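Local coordinates for protein DNA ligase (Archaeoglobus fulgidus, PDB 3GDE) that probably seals nicks in double-stranded DNA during replication, recombination and repair, using ATP and passing through an enzyme-adenylate intermediate, at residues A[39-44]-A[115-120]; A[428-433]-A[449-454]; A[501-506]-A[528-533]. All coordinates share one frame; numbering follows the deposited sequence.

Contact 1: residues A[39-44]-A[115-120]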
# COMPACT_ATOMS: atom_id res chain seq x y z
N GLU A 39 19.74 -14.98 9.99
CA GLU A 39 18.75 -14.76 8.94
C GLU A 39 17.51 -13.96 9.38
O GLU A 39 16.83 -13.36 8.55
CB GLU A 39 18.39 -16.06 8.19
CG GLU A 39 17.63 -17.11 8.99
CD GLU A 39 17.37 -18.40 8.19
OE1 GLU A 39 18.33 -18.94 7.59
OE2 GLU A 39 16.20 -18.86 8.18
N ARG A 40 17.24 -13.94 10.68
CA ARG A 40 16.14 -13.14 11.21
C ARG A 40 16.50 -11.68 11.49
O ARG A 40 15.63 -10.82 11.42
CB ARG A 40 15.47 -13.80 12.41
CG ARG A 40 16.38 -14.12 13.55
CD ARG A 40 16.11 -15.54 14.03
NE ARG A 40 14.96 -15.61 14.93
CZ ARG A 40 15.01 -16.09 16.18
NH1 ARG A 40 16.16 -16.55 16.68
NH2 ARG A 40 13.91 -16.13 16.92
N ASP A 41 17.78 -11.40 11.78
CA ASP A 41 18.27 -10.02 11.77
C ASP A 41 18.25 -9.48 10.34
O ASP A 41 17.97 -8.30 10.14
CB ASP A 41 19.69 -9.89 12.34
CG ASP A 41 19.76 -10.09 13.84
OD1 ASP A 41 20.87 -10.33 14.34
OD2 ASP A 41 18.72 -10.01 14.54
N LEU A 42 18.57 -10.33 9.37
CA LEU A 42 18.53 -9.96 7.94
C LEU A 42 17.09 -9.59 7.55
O LEU A 42 16.84 -8.50 7.03
CB LEU A 42 19.07 -11.08 7.03
CG LEU A 42 18.92 -10.83 5.51
CD1 LEU A 42 19.64 -9.55 5.05
CD2 LEU A 42 19.37 -12.02 4.65
N TYR A 43 16.17 -10.51 7.82
CA TYR A 43 14.74 -10.32 7.61
C TYR A 43 14.26 -9.01 8.23
O TYR A 43 13.67 -8.17 7.55
CB TYR A 43 13.97 -11.50 8.20
CG TYR A 43 12.48 -11.45 7.96
CD1 TYR A 43 11.91 -12.08 6.85
CD2 TYR A 43 11.64 -10.76 8.84
CE1 TYR A 43 10.54 -12.03 6.62
CE2 TYR A 43 10.27 -10.70 8.62
CZ TYR A 43 9.72 -11.33 7.51
OH TYR A 43 8.36 -11.27 7.30
N ASP A 44 14.53 -8.84 9.51
CA ASP A 44 14.10 -7.64 10.20
C ASP A 44 14.71 -6.37 9.62
O ASP A 44 14.01 -5.38 9.43
CB ASP A 44 14.39 -7.74 11.70
CG ASP A 44 13.46 -8.69 12.41
OD1 ASP A 44 12.32 -8.91 11.93
OD2 ASP A 44 13.86 -9.22 13.47
N LEU A 115 19.47 -1.96 22.49
CA LEU A 115 18.73 -3.23 22.48
C LEU A 115 18.89 -3.92 21.16
O LEU A 115 19.21 -3.30 20.16
CB LEU A 115 17.25 -3.11 22.86
CG LEU A 115 16.28 -2.01 22.43
CD1 LEU A 115 16.34 -0.92 23.46
CD2 LEU A 115 16.48 -1.48 21.02
N THR A 116 18.67 -5.23 21.19
CA THR A 116 18.83 -6.07 20.03
C THR A 116 17.64 -5.89 19.11
O THR A 116 16.53 -5.58 19.56
CB THR A 116 18.97 -7.56 20.43
OG1 THR A 116 17.76 -8.01 21.04
CG2 THR A 116 20.15 -7.76 21.39
N VAL A 117 17.88 -6.10 17.83
CA VAL A 117 16.82 -6.16 16.84
C VAL A 117 15.83 -7.26 17.27
O VAL A 117 14.62 -7.12 17.08
CB VAL A 117 17.41 -6.45 15.45
CG1 VAL A 117 16.32 -6.57 14.39
CG2 VAL A 117 18.43 -5.36 15.08
N ARG A 118 16.35 -8.33 17.87
CA ARG A 118 15.51 -9.43 18.32
C ARG A 118 14.51 -8.98 19.39
O ARG A 118 13.32 -9.27 19.28
CB ARG A 118 16.38 -10.60 18.80
CG ARG A 118 15.72 -11.98 18.66
CD ARG A 118 15.92 -12.65 17.27
NE ARG A 118 16.39 -11.71 16.24
CZ ARG A 118 15.61 -11.07 15.36
NH1 ARG A 118 14.29 -11.27 15.34
NH2 ARG A 118 16.17 -10.24 14.49
N LYS A 119 14.99 -8.24 20.39
CA LYS A 119 14.12 -7.65 21.40
C LYS A 119 13.09 -6.66 20.82
O LYS A 119 11.93 -6.67 21.25
CB LYS A 119 14.91 -6.96 22.51
CG LYS A 119 14.10 -6.80 23.80
CD LYS A 119 14.37 -5.48 24.50
CE LYS A 119 14.49 -5.68 26.01
NZ LYS A 119 15.93 -5.97 26.39
N VAL A 120 13.51 -5.83 19.87
CA VAL A 120 12.59 -4.92 19.17
C VAL A 120 11.46 -5.70 18.49
O VAL A 120 10.29 -5.40 18.65
CB VAL A 120 13.33 -4.02 18.13
CG1 VAL A 120 12.33 -3.26 17.28
CG2 VAL A 120 14.25 -3.05 18.84
O HOH W 1 19.27 -9.12 17.28
O HOH W 2 18.84 -12.85 15.99
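R118, near the start of helix 117-129, pushes its guanidinium between two carboxylates of helix 39-49, D41 and D44, and the three form a salt-bridge network. The bond from NH2 of R118 to OD2 of D41 is short at 2.6 Å and almost straight (174°); it uses the anti lone pair of that oxygen and lies in the guanidinium plane. NE adds a weak bond to the same oxygen. On the other acid the grip is end-on: NH1 and NH2 of R118 both reach OD2 of D44, at 2.8 and 2.7 Å, with carboxylate and guanidinium only 16° from coplanar. CG of R118 stands anti to the backbone N (chi1 -152°), and bends at chi2 and chi3 then bring the guanidinium to the two acids. Two waters tie D41 to R118 further, one between OD2 and the backbone N of R118, the other a weaker link between OD2 and NE.

Aliphatic carbons over the guanidinium faces, and one apolar contact, complete it. CG of R40 sits 3.6 Å above the centre of the R118 guanidinium, while CD of R118 covers a face of the R40 guanidinium. CG1 of V117 packs 3.5 Å from CB of D44.

OD1 of D44 is used by R121 and OD1 of D41 by the backbone N of M4. In this N-terminal, DNA-binding domain, D41 and D44 probably offset the closeness of R40 and R118.

Contact 2: residues A[428-433]-A[449-454]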
# COMPACT_ATOMS: atom_id res chain seq x y z
N LEU A 428 -6.97 10.08 -8.90
CA LEU A 428 -5.67 9.74 -8.36
C LEU A 428 -5.77 9.63 -6.86
O LEU A 428 -6.58 10.30 -6.23
CB LEU A 428 -4.63 10.81 -8.72
CG LEU A 428 -4.17 10.85 -10.17
CD1 LEU A 428 -3.56 12.22 -10.48
CD2 LEU A 428 -3.20 9.70 -10.47
N ASP A 429 -4.95 8.76 -6.29
CA ASP A 429 -4.83 8.78 -4.86
C ASP A 429 -3.46 9.30 -4.43
O ASP A 429 -2.42 8.80 -4.86
CB ASP A 429 -5.24 7.45 -4.26
CG ASP A 429 -6.75 7.40 -3.95
OD1 ASP A 429 -7.56 6.85 -4.75
OD2 ASP A 429 -7.12 7.96 -2.89
N LEU A 430 -3.50 10.38 -3.65
CA LEU A 430 -2.34 11.19 -3.37
C LEU A 430 -2.20 11.39 -1.86
O LEU A 430 -3.19 11.48 -1.14
CB LEU A 430 -2.42 12.54 -4.11
CG LEU A 430 -2.55 12.47 -5.65
CD1 LEU A 430 -3.03 13.80 -6.26
CD2 LEU A 430 -1.24 12.00 -6.33
N VAL A 431 -0.96 11.45 -1.39
CA VAL A 431 -0.69 11.62 0.04
C VAL A 431 -0.94 13.08 0.44
O VAL A 431 -0.57 13.99 -0.29
CB VAL A 431 0.77 11.21 0.41
CG1 VAL A 431 1.00 11.27 1.94
CG2 VAL A 431 1.08 9.82 -0.11
N VAL A 432 -1.57 13.27 1.59
CA VAL A 432 -1.71 14.61 2.16
C VAL A 432 -0.46 14.97 2.95
O VAL A 432 -0.24 14.48 4.07
CB VAL A 432 -2.95 14.72 3.05
CG1 VAL A 432 -3.19 16.19 3.44
CG2 VAL A 432 -4.14 14.15 2.35
N VAL A 433 0.38 15.81 2.36
CA VAL A 433 1.66 16.18 2.96
C VAL A 433 1.62 17.54 3.68
O VAL A 433 2.54 17.88 4.43
CB VAL A 433 2.81 16.13 1.92
CG1 VAL A 433 3.03 14.70 1.44
CG2 VAL A 433 2.56 17.09 0.73
N PHE A 449 -5.37 21.52 1.20
CA PHE A 449 -4.50 20.34 1.41
C PHE A 449 -3.48 20.15 0.30
O PHE A 449 -3.82 20.16 -0.88
CB PHE A 449 -5.33 19.06 1.58
CG PHE A 449 -6.39 19.16 2.64
CD1 PHE A 449 -7.68 19.60 2.31
CD2 PHE A 449 -6.11 18.84 3.96
CE1 PHE A 449 -8.67 19.70 3.29
CE2 PHE A 449 -7.11 18.95 4.95
CZ PHE A 449 -8.38 19.38 4.62
N GLU A 450 -2.22 19.97 0.68
CA GLU A 450 -1.12 19.73 -0.27
C GLU A 450 -1.04 18.25 -0.58
O GLU A 450 -1.14 17.41 0.33
CB GLU A 450 0.21 20.19 0.33
CG GLU A 450 0.28 21.67 0.62
CD GLU A 450 0.19 22.51 -0.64
OE1 GLU A 450 -0.70 23.39 -0.72
OE2 GLU A 450 1.00 22.27 -1.57
N LEU A 451 -0.86 17.92 -1.86
CA LEU A 451 -0.98 16.53 -2.33
C LEU A 451 0.27 16.06 -3.04
O LEU A 451 0.87 16.80 -3.82
CB LEU A 451 -2.19 16.37 -3.26
CG LEU A 451 -3.57 16.85 -2.81
CD1 LEU A 451 -4.51 16.86 -4.00
CD2 LEU A 451 -4.14 16.01 -1.67
N ALA A 452 0.67 14.82 -2.76
CA ALA A 452 1.91 14.29 -3.32
C ALA A 452 1.76 12.88 -3.84
O ALA A 452 1.01 12.08 -3.29
CB ALA A 452 3.03 14.35 -2.27
N CYS A 453 2.45 12.61 -4.94
CA CYS A 453 2.57 11.26 -5.47
C CYS A 453 3.87 10.62 -4.95
O CYS A 453 4.71 11.29 -4.37
CB CYS A 453 2.51 11.27 -7.00
SG CYS A 453 3.96 11.93 -7.83
N LEU A 454 4.03 9.32 -5.18
CA LEU A 454 5.16 8.56 -4.66
C LEU A 454 6.24 8.24 -5.71
O LEU A 454 5.94 7.87 -6.84
CB LEU A 454 4.63 7.26 -4.03
CG LEU A 454 5.66 6.25 -3.50
CD1 LEU A 454 6.19 6.66 -2.12
CD2 LEU A 454 5.05 4.84 -3.48
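L430 sets CG beside the backbone N and anti to the carbonyl carbon (chi1 -58°), L451 does likewise, and their side chains cross at about a right angle, with CB of L430 3.9 Å from CB of L451. CD2 of L430 runs on to CB of C453. In V433, CG1 lands 3.7 Å from CB of A452, while CG2 lies against CB of E450. V432 brings CG1 obliquely to the F449 ring, 4.0 Å from CD2.

The backbones form an antiparallel hairpin. V431 and A452 are a hydrogen-bonded pair, N of V431 to O of A452 at 2.8 Å and N of A452 to O of V431 at 2.9 Å, both in the carbonyl plane. V432 and L451 form the non-hydrogen-bonded pair that follows. Next, N of V433 meets O of E450 from well above the carbonyl plane. The short strands run at 121°, a strong twist suited to a curled OB-fold sheet.

E450 turns its carboxylate away to K463 on strand 461-467, the next strand beyond 446-454. Strand 502-506 flanks 428-437, and helix 473-483 packs on V432 and F449.

Contact 3: residues A[501-506]-A[528-533]. With PO4 (phosphate ion), chain D.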
# COMPACT_ATOMS: atom_id res chain seq x y z
N TYR A 501 -2.19 9.96 5.49
CA TYR A 501 -3.51 9.83 4.88
C TYR A 501 -3.48 10.04 3.38
O TYR A 501 -2.68 10.82 2.86
CB TYR A 501 -4.51 10.75 5.58
CG TYR A 501 -4.73 10.38 7.04
CD1 TYR A 501 -4.30 11.23 8.07
CD2 TYR A 501 -5.31 9.16 7.38
CE1 TYR A 501 -4.48 10.89 9.40
CE2 TYR A 501 -5.50 8.80 8.72
CZ TYR A 501 -5.08 9.67 9.73
OH TYR A 501 -5.26 9.32 11.06
N VAL A 502 -4.33 9.31 2.68
CA VAL A 502 -4.40 9.37 1.23
C VAL A 502 -5.81 9.84 0.81
O VAL A 502 -6.81 9.31 1.29
CB VAL A 502 -4.06 7.97 0.60
CG1 VAL A 502 -4.40 7.92 -0.89
CG2 VAL A 502 -2.58 7.62 0.85
N PHE A 503 -5.87 10.85 -0.06
CA PHE A 503 -7.15 11.32 -0.61
C PHE A 503 -7.34 10.76 -2.02
O PHE A 503 -6.38 10.69 -2.78
CB PHE A 503 -7.19 12.85 -0.74
CG PHE A 503 -7.33 13.59 0.55
CD1 PHE A 503 -7.57 12.93 1.76
CD2 PHE A 503 -7.24 14.99 0.56
CE1 PHE A 503 -7.71 13.64 2.94
CE2 PHE A 503 -7.38 15.71 1.74
CZ PHE A 503 -7.61 15.04 2.94
N GLU A 504 -8.57 10.38 -2.36
CA GLU A 504 -8.93 10.23 -3.77
C GLU A 504 -9.26 11.61 -4.36
O GLU A 504 -10.12 12.33 -3.85
CB GLU A 504 -10.11 9.27 -3.96
CG GLU A 504 -10.43 9.00 -5.45
CD GLU A 504 -11.56 8.03 -5.68
OE1 GLU A 504 -11.98 7.33 -4.72
OE2 GLU A 504 -12.02 7.94 -6.85
N VAL A 505 -8.56 11.95 -5.45
CA VAL A 505 -8.60 13.28 -6.04
C VAL A 505 -8.95 13.18 -7.53
O VAL A 505 -8.32 12.43 -8.28
CB VAL A 505 -7.24 14.00 -5.88
CG1 VAL A 505 -7.27 15.39 -6.50
CG2 VAL A 505 -6.84 14.09 -4.42
N ALA A 506 -9.96 13.95 -7.94
CA ALA A 506 -10.28 14.14 -9.36
C ALA A 506 -9.60 15.41 -9.87
O ALA A 506 -9.22 16.28 -9.09
CB ALA A 506 -11.79 14.22 -9.56
N VAL A 528 -12.63 13.84 -3.76
CA VAL A 528 -13.67 12.83 -3.88
C VAL A 528 -13.96 12.20 -2.50
O VAL A 528 -15.08 12.31 -1.99
CB VAL A 528 -13.29 11.76 -4.93
CG1 VAL A 528 -14.44 10.77 -5.15
CG2 VAL A 528 -12.91 12.43 -6.27
N ARG A 529 -12.95 11.56 -1.91
CA ARG A 529 -13.04 10.99 -0.56
C ARG A 529 -11.68 10.65 0.04
O ARG A 529 -10.67 10.52 -0.67
CB ARG A 529 -13.91 9.73 -0.56
CG ARG A 529 -13.34 8.58 -1.37
CD ARG A 529 -14.39 7.50 -1.52
NE ARG A 529 -14.59 7.20 -2.94
CZ ARG A 529 -15.61 7.63 -3.68
NH1 ARG A 529 -16.58 8.36 -3.17
NH2 ARG A 529 -15.65 7.29 -4.95
N LEU A 530 -11.67 10.48 1.37
CA LEU A 530 -10.52 9.96 2.09
C LEU A 530 -10.39 8.46 1.78
O LEU A 530 -11.36 7.74 1.86
CB LEU A 530 -10.71 10.17 3.60
CG LEU A 530 -9.71 9.61 4.62
CD1 LEU A 530 -8.37 10.36 4.61
CD2 LEU A 530 -10.32 9.66 6.01
N ARG A 531 -9.18 8.01 1.45
CA ARG A 531 -8.99 6.58 1.21
C ARG A 531 -8.25 5.89 2.37
O ARG A 531 -7.03 5.81 2.40
CB ARG A 531 -8.32 6.32 -0.15
CG ARG A 531 -9.16 6.81 -1.34
CD ARG A 531 -10.47 6.01 -1.51
NE ARG A 531 -10.20 4.62 -1.89
CZ ARG A 531 -10.10 4.18 -3.14
NH1 ARG A 531 -10.28 5.00 -4.17
NH2 ARG A 531 -9.83 2.90 -3.36
N ASP A 532 -9.04 5.41 3.33
CA ASP A 532 -8.49 4.63 4.45
C ASP A 532 -7.94 3.28 4.01
O ASP A 532 -7.06 2.73 4.66
CB ASP A 532 -9.55 4.43 5.54
CG ASP A 532 -9.77 5.67 6.38
OD1 ASP A 532 -8.80 6.44 6.58
OD2 ASP A 532 -10.92 5.87 6.86
N ASP A 533 -8.46 2.76 2.90
CA ASP A 533 -7.99 1.50 2.32
C ASP A 533 -6.57 1.61 1.74
O ASP A 533 -6.02 0.61 1.25
CB ASP A 533 -8.98 0.99 1.26
CG ASP A 533 -9.20 1.99 0.12
OD1 ASP A 533 -9.52 3.17 0.41
OD2 ASP A 533 -9.07 1.60 -1.07
P PO4 D . -9.00 2.84 -7.06
O1 PO4 D . -9.58 1.91 -6.02
O2 PO4 D . -9.52 2.46 -8.43
O3 PO4 D . -9.43 4.26 -6.76
O4 PO4 D . -7.49 2.73 -7.04
O HOH W 3 -5.50 7.07 4.16
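V528 opens the pairing with its N bonded to O of E504 at 2.9 Å, and its CG2 rests on CB of A506. R529 follows, accepting at O from N of E504 at 2.7 Å; V528 and R529 thus both face E504, a classic beta bulge in the C-terminal OB-fold domain. The R529 side chain runs alongside that of E504; its NE gives a weak bond to OE1, and its NH1 pairs with a second phosphate. L530 turns the other way and puts CD1 at the edge of the F503 ring, 3.7 Å from CE1.

R531 bonds through N to O of V502. Its NH1 meets OE1 of E504 from above the carboxylate plane, at 2.9 Å; OE2 bonds T427. D533 takes NE and NH2 side-on through syn lone pairs, while NH1 and NH2 also bond O3 and O1 of a phosphate, probably from the crystallisation liquor. Replacing R531 by alanine would probably leave D533 and the phosphate without this partner and take from OE1 of E504 its stronger arginine. F313 and L317 of helix 313-321, in the adenylation domain, cover E504 and R531.

Held by E504 and D533, the R531 guanidinium is probably fixed in rotation, turned to an anion that K534 also binds.

Contacts 2 and 3 belong to one OB-fold sheet and touch directly, their centres 9 Å apart: strands 428-437 and 502-506 are neighbours, with L428 O to V505 N at 2.7 Å and L430 O to F503 N at 3.0 Å probable hydrogen bonds. F449 and F503 meet edge-to-face, so the two contacts share a core. Contact 1 stands apart in the N-terminal domain, its centre 33 Å from that of contact 2 and 35 Å from that of contact 3. Contact 3, which holds the bound phosphate, comes nearest the nucleotide site: the R531 side chain is about 7 Å from that of R272 and about 10 Å from that of R257, both predicted ATP-binding residues.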